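PDB 6YCA: uncharacterized N-acetyltransferase D2E76_00625 from Mycobacteroides abscessus, which probably transfers an acetyl group from acetyl coenzyme A to an amine, as a GCN5-related N-acetyltransferase of the Eis type that is unable to modify aminoglycosides. Local coordinates for residues Ala174-Asp179 / Val223-Asp228; Ala194-Ser199 / Asp253-Ser258. All coordinates share one frame; numbering follows the deposited sequence.

Contact 1: residues Ala174-Asp179 / Val223-Asp228; sequences AIALLD and VVTHPD
Ala176 and Thr225 pair through both of their backbone amides. Ala176 N donates to Thr225 O over 3.1 Å, and Thr225 N returns a nearly straight bond to Ala176 O over 3.0 Å. This is an antiparallel hydrogen-bonded pair. The next pair, Leu177 with Val224, is non-hydrogen-bonded. Just past the two-residue strand, Leu178 N still donates to Val223 O over 2.9 Å.

Beyond Leu178 the partner is a side chain. Asp179 OD1 accepts from Val223 N at 3.1 Å, using the lone pair that faces away from OD2. Its CG lies beside its own backbone N (chi1 -45°), which carries the carboxylate back to the strand. OD2 forms a salt bridge with Arg44 of the second subunit. The carboxylate is thus gripped from within the chain and from across the interface, and the arginine would tend to keep it ionised.

Ile175, Leu177 and Val224 share one side of the pairing. Ile175 CG2 meets Val224 CG1 at 3.5 Å, the two side chains crossing at about a right angle. The other branch of the valine, CG2, lies alongside Leu177 CD2 at 3.7 Å, and these two side chains point the same way. His268 of helix 259-270 packs on Ile175 and Val224. On the reverse side Ala176 CB touches Thr225 CG2 at 3.6 Å, and helix 184-192 reaches the threonine through Ile190. At the far end Ala174 CB rests against Pro227 CD.

The arrangement is a short antiparallel beta ladder. Two-residue strand 176-177 is added to the edge of strand 222-226 in the second GNAT region of an Eis-type chain, at a subunit interface.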
# COMPACT_ATOMS: atom_id res chain seq x y z
N ALA A 174 28.11 -18.36 -26.82
CA ALA A 174 28.12 -17.34 -27.86
C ALA A 174 27.66 -15.97 -27.36
O ALA A 174 27.63 -15.02 -28.14
CB ALA A 174 27.27 -17.77 -29.05
N ILE A 175 27.29 -15.87 -26.08
CA ILE A 175 26.89 -14.59 -25.51
C ILE A 175 28.13 -13.73 -25.31
O ILE A 175 29.17 -14.20 -24.83
CB ILE A 175 26.14 -14.82 -24.19
CG1 ILE A 175 24.74 -15.37 -24.47
CG2 ILE A 175 26.06 -13.56 -23.37
CD1 ILE A 175 23.87 -14.43 -25.26
N ALA A 176 28.03 -12.45 -25.68
CA ALA A 176 29.13 -11.51 -25.54
C ALA A 176 28.62 -10.23 -24.91
O ALA A 176 27.59 -9.69 -25.33
CB ALA A 176 29.77 -11.22 -26.89
N LEU A 177 29.33 -9.73 -23.90
CA LEU A 177 28.97 -8.46 -23.29
C LEU A 177 29.52 -7.34 -24.15
O LEU A 177 30.70 -7.34 -24.49
CB LEU A 177 29.57 -8.37 -21.89
CG LEU A 177 29.34 -9.59 -20.99
CD1 LEU A 177 30.00 -9.40 -19.63
CD2 LEU A 177 27.86 -9.88 -20.84
N LEU A 178 28.66 -6.39 -24.51
CA LEU A 178 29.03 -5.34 -25.44
C LEU A 178 28.56 -3.98 -24.94
O LEU A 178 28.36 -3.05 -25.73
CB LEU A 178 28.44 -5.64 -26.82
CG LEU A 178 28.93 -4.88 -28.05
CD1 LEU A 178 30.23 -5.48 -28.56
CD2 LEU A 178 27.86 -4.83 -29.13
N ASP A 179 28.41 -3.84 -23.62
CA ASP A 179 27.70 -2.72 -23.00
C ASP A 179 28.09 -1.35 -23.54
O ASP A 179 27.31 -0.72 -24.26
CB ASP A 179 27.87 -2.78 -21.48
CG ASP A 179 27.68 -4.17 -20.94
OD1 ASP A 179 26.70 -4.83 -21.35
OD2 ASP A 179 28.51 -4.62 -20.12
N VAL A 223 24.09 -3.91 -22.78
CA VAL A 223 23.78 -4.45 -24.10
C VAL A 223 24.55 -5.75 -24.24
O VAL A 223 25.79 -5.75 -24.29
CB VAL A 223 24.14 -3.49 -25.24
CG1 VAL A 223 23.74 -4.10 -26.58
CG2 VAL A 223 23.45 -2.15 -25.05
N VAL A 224 23.82 -6.86 -24.28
CA VAL A 224 24.38 -8.19 -24.44
C VAL A 224 23.96 -8.72 -25.79
O VAL A 224 22.79 -8.59 -26.19
CB VAL A 224 23.93 -9.10 -23.28
CG1 VAL A 224 24.27 -10.55 -23.58
CG2 VAL A 224 24.58 -8.64 -21.99
N THR A 225 24.90 -9.31 -26.51
CA THR A 225 24.70 -9.70 -27.89
C THR A 225 24.82 -11.21 -28.05
O THR A 225 25.42 -11.91 -27.23
CB THR A 225 25.71 -8.99 -28.80
OG1 THR A 225 25.38 -9.23 -30.17
CG2 THR A 225 27.11 -9.51 -28.54
N HIS A 226 24.23 -11.69 -29.13
CA HIS A 226 24.31 -13.04 -29.66
C HIS A 226 24.55 -12.92 -31.16
O HIS A 226 24.23 -11.88 -31.75
CB HIS A 226 22.99 -13.79 -29.42
CG HIS A 226 23.01 -15.22 -29.85
ND1 HIS A 226 22.70 -15.63 -31.13
CD2 HIS A 226 23.32 -16.35 -29.17
CE1 HIS A 226 22.81 -16.94 -31.22
NE2 HIS A 226 23.18 -17.40 -30.04
N PRO A 227 25.16 -13.93 -31.80
CA PRO A 227 25.32 -13.87 -33.26
C PRO A 227 24.03 -13.58 -34.02
O PRO A 227 24.07 -13.06 -35.14
CB PRO A 227 25.88 -15.25 -33.60
CG PRO A 227 26.70 -15.60 -32.41
CD PRO A 227 25.98 -15.01 -31.21
N ASP A 228 22.87 -13.87 -33.42
CA ASP A 228 21.59 -13.68 -34.10
C ASP A 228 20.60 -12.87 -33.26
O ASP A 228 19.39 -13.05 -33.38
CB ASP A 228 20.98 -15.01 -34.53
CG ASP A 228 21.80 -15.71 -35.60
OD1 ASP A 228 22.24 -15.04 -36.55
OD2 ASP A 228 22.01 -16.94 -35.49

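Contact 2: residues Ala194-Ser199 / Asp253-Ser258; sequences AAWTGS and DLVAHS
The backbone of 194-199 approaches strand 253-256 at its C-terminal end, where the CA atoms of Ala194 and His257 lie 6.3 Å apart, and then folds back through a type II beta turn from Trp196 to Ser199. His257 and Trp196 carry most of the contact.

The imidazole of His257 reaches the backbone of Ala194. Its CE1 lies 3.4 Å from Ala194 CA and 4.0 Å from Ala194 CB. The CG of this histidine stands beside its backbone N (chi1 -50°), and the ring extends from the strand end toward the loop. Its NE2 hydrogen-bonds to Ile190 O, near the end of helix 184-192, which holds the ring in place.

Trp196 presents the benzene part of its indole. Val255 CG1 sits at the ring edge, near its plane, 3.9 Å from Trp196 CZ3. The two side chains cross at about a right angle. With CG between the backbone N and the carbonyl carbon (chi1 67°), the indole lies back over its own turn, where Ser199 CB sits 3.5 Å above one face, toward the rim.

Inside the turn, Trp196 O accepts twice. Ser199 OG donates at 2.7 Å in the carbonyl plane, and Ser199 N donates at 3.2 Å. Gly198 has a positive phi (102°), as the third position of a type II beta turn requires. Gly198 and Ser199 also have backbone bonds with Thr87, which tie the turn to strand 75-87.

The chemistry between the segments is mainly van der Waals packing. The hydrogen bonds of Trp196 O stay within the turn, and those of His257 NE2 and Ser199 OG to Ile190 and Thr87 lead to other parts of the chain. The fit of loop to strand therefore probably depends on the shapes of these side chains, over a small buried area, with the valine methyl set against the indole edge.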
# COMPACT_ATOMS: atom_id res chain seq x y z
N ALA A 194 14.89 -8.29 -38.83
CA ALA A 194 13.72 -8.73 -38.09
C ALA A 194 12.71 -9.34 -39.05
O ALA A 194 12.36 -8.74 -40.07
CB ALA A 194 13.08 -7.54 -37.38
N ALA A 195 12.24 -10.55 -38.72
CA ALA A 195 11.32 -11.27 -39.58
C ALA A 195 10.03 -11.70 -38.91
O ALA A 195 9.19 -12.32 -39.57
CB ALA A 195 12.01 -12.50 -40.18
N TRP A 196 9.82 -11.37 -37.63
CA TRP A 196 8.62 -11.81 -36.95
C TRP A 196 7.42 -10.98 -37.39
O TRP A 196 7.55 -9.80 -37.73
CB TRP A 196 8.79 -11.72 -35.43
CG TRP A 196 8.91 -10.34 -34.87
CD1 TRP A 196 7.89 -9.48 -34.56
CD2 TRP A 196 10.12 -9.66 -34.52
NE1 TRP A 196 8.39 -8.31 -34.05
CE2 TRP A 196 9.76 -8.39 -34.02
CE3 TRP A 196 11.47 -10.00 -34.59
CZ2 TRP A 196 10.71 -7.46 -33.59
CZ3 TRP A 196 12.41 -9.07 -34.17
CH2 TRP A 196 12.02 -7.82 -33.68
N THR A 197 6.25 -11.62 -37.40
CA THR A 197 5.04 -10.96 -37.86
C THR A 197 4.66 -9.83 -36.92
O THR A 197 4.63 -10.01 -35.70
CB THR A 197 3.90 -11.97 -37.96
OG1 THR A 197 4.26 -13.01 -38.87
CG2 THR A 197 2.64 -11.28 -38.47
N GLY A 198 4.36 -8.66 -37.49
CA GLY A 198 4.05 -7.47 -36.74
C GLY A 198 5.19 -6.47 -36.66
O GLY A 198 4.96 -5.31 -36.31
N SER A 199 6.41 -6.90 -36.98
CA SER A 199 7.56 -6.00 -36.92
C SER A 199 7.43 -4.86 -37.92
O SER A 199 6.85 -5.01 -39.00
CB SER A 199 8.85 -6.79 -37.17
OG SER A 199 8.81 -7.49 -38.40
N ASP A 253 14.35 -4.09 -24.73
CA ASP A 253 14.40 -4.57 -26.11
C ASP A 253 15.04 -5.95 -26.12
O ASP A 253 16.15 -6.12 -25.61
CB ASP A 253 15.18 -3.61 -27.00
CG ASP A 253 14.63 -3.54 -28.42
OD1 ASP A 253 13.51 -4.04 -28.66
OD2 ASP A 253 15.33 -3.00 -29.30
N LEU A 254 14.33 -6.93 -26.68
CA LEU A 254 14.86 -8.28 -26.87
C LEU A 254 14.59 -8.65 -28.32
O LEU A 254 13.46 -8.98 -28.69
CB LEU A 254 14.19 -9.26 -25.92
CG LEU A 254 14.92 -10.55 -25.54
CD1 LEU A 254 14.10 -11.30 -24.50
CD2 LEU A 254 15.20 -11.43 -26.73
N VAL A 255 15.62 -8.60 -29.15
CA VAL A 255 15.52 -8.93 -30.56
C VAL A 255 16.25 -10.25 -30.77
O VAL A 255 17.45 -10.35 -30.48
CB VAL A 255 16.12 -7.83 -31.44
CG1 VAL A 255 16.02 -8.21 -32.90
CG2 VAL A 255 15.40 -6.52 -31.18
N ALA A 256 15.53 -11.26 -31.27
CA ALA A 256 16.11 -12.58 -31.49
C ALA A 256 15.57 -13.13 -32.80
O ALA A 256 14.38 -13.42 -32.91
CB ALA A 256 15.77 -13.53 -30.34
N HIS A 257 16.46 -13.30 -33.79
CA HIS A 257 16.10 -13.77 -35.12
C HIS A 257 16.22 -15.27 -35.26
O HIS A 257 16.09 -15.79 -36.38
CB HIS A 257 16.97 -13.09 -36.17
CG HIS A 257 17.03 -11.60 -36.04
ND1 HIS A 257 15.90 -10.80 -36.13
CD2 HIS A 257 18.07 -10.76 -35.83
CE1 HIS A 257 16.25 -9.54 -35.98
NE2 HIS A 257 17.56 -9.48 -35.80
N SER A 258 16.46 -15.98 -34.16
CA SER A 258 16.66 -17.41 -34.18
C SER A 258 16.17 -17.97 -32.86
O SER A 258 16.20 -17.27 -31.84
CB SER A 258 18.16 -17.71 -34.35
OG SER A 258 18.45 -19.07 -34.13

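In the fold
The centres of contacts 1 and 2 lie about 16 Å apart, on the same side of the chain's centre. Along the chain their segments alternate: 174-179, 194-199, 223-228, 253-258. Strand 229-235 lies between strands 222-226 and 248-256, so the second segments of both contacts belong to one antiparallel run. The two contacts also touch directly, through a probable hydrogen bond of 3.0 Å between His257 N and Asp228 O. Helix 184-192 joins the first segments, and helix 259-270 follows directly after 253-258. Contact 1 extends the sheet edge beside the second subunit, while contact 2 packs the end of strand 248-256 against a loop nearer the chain's centre.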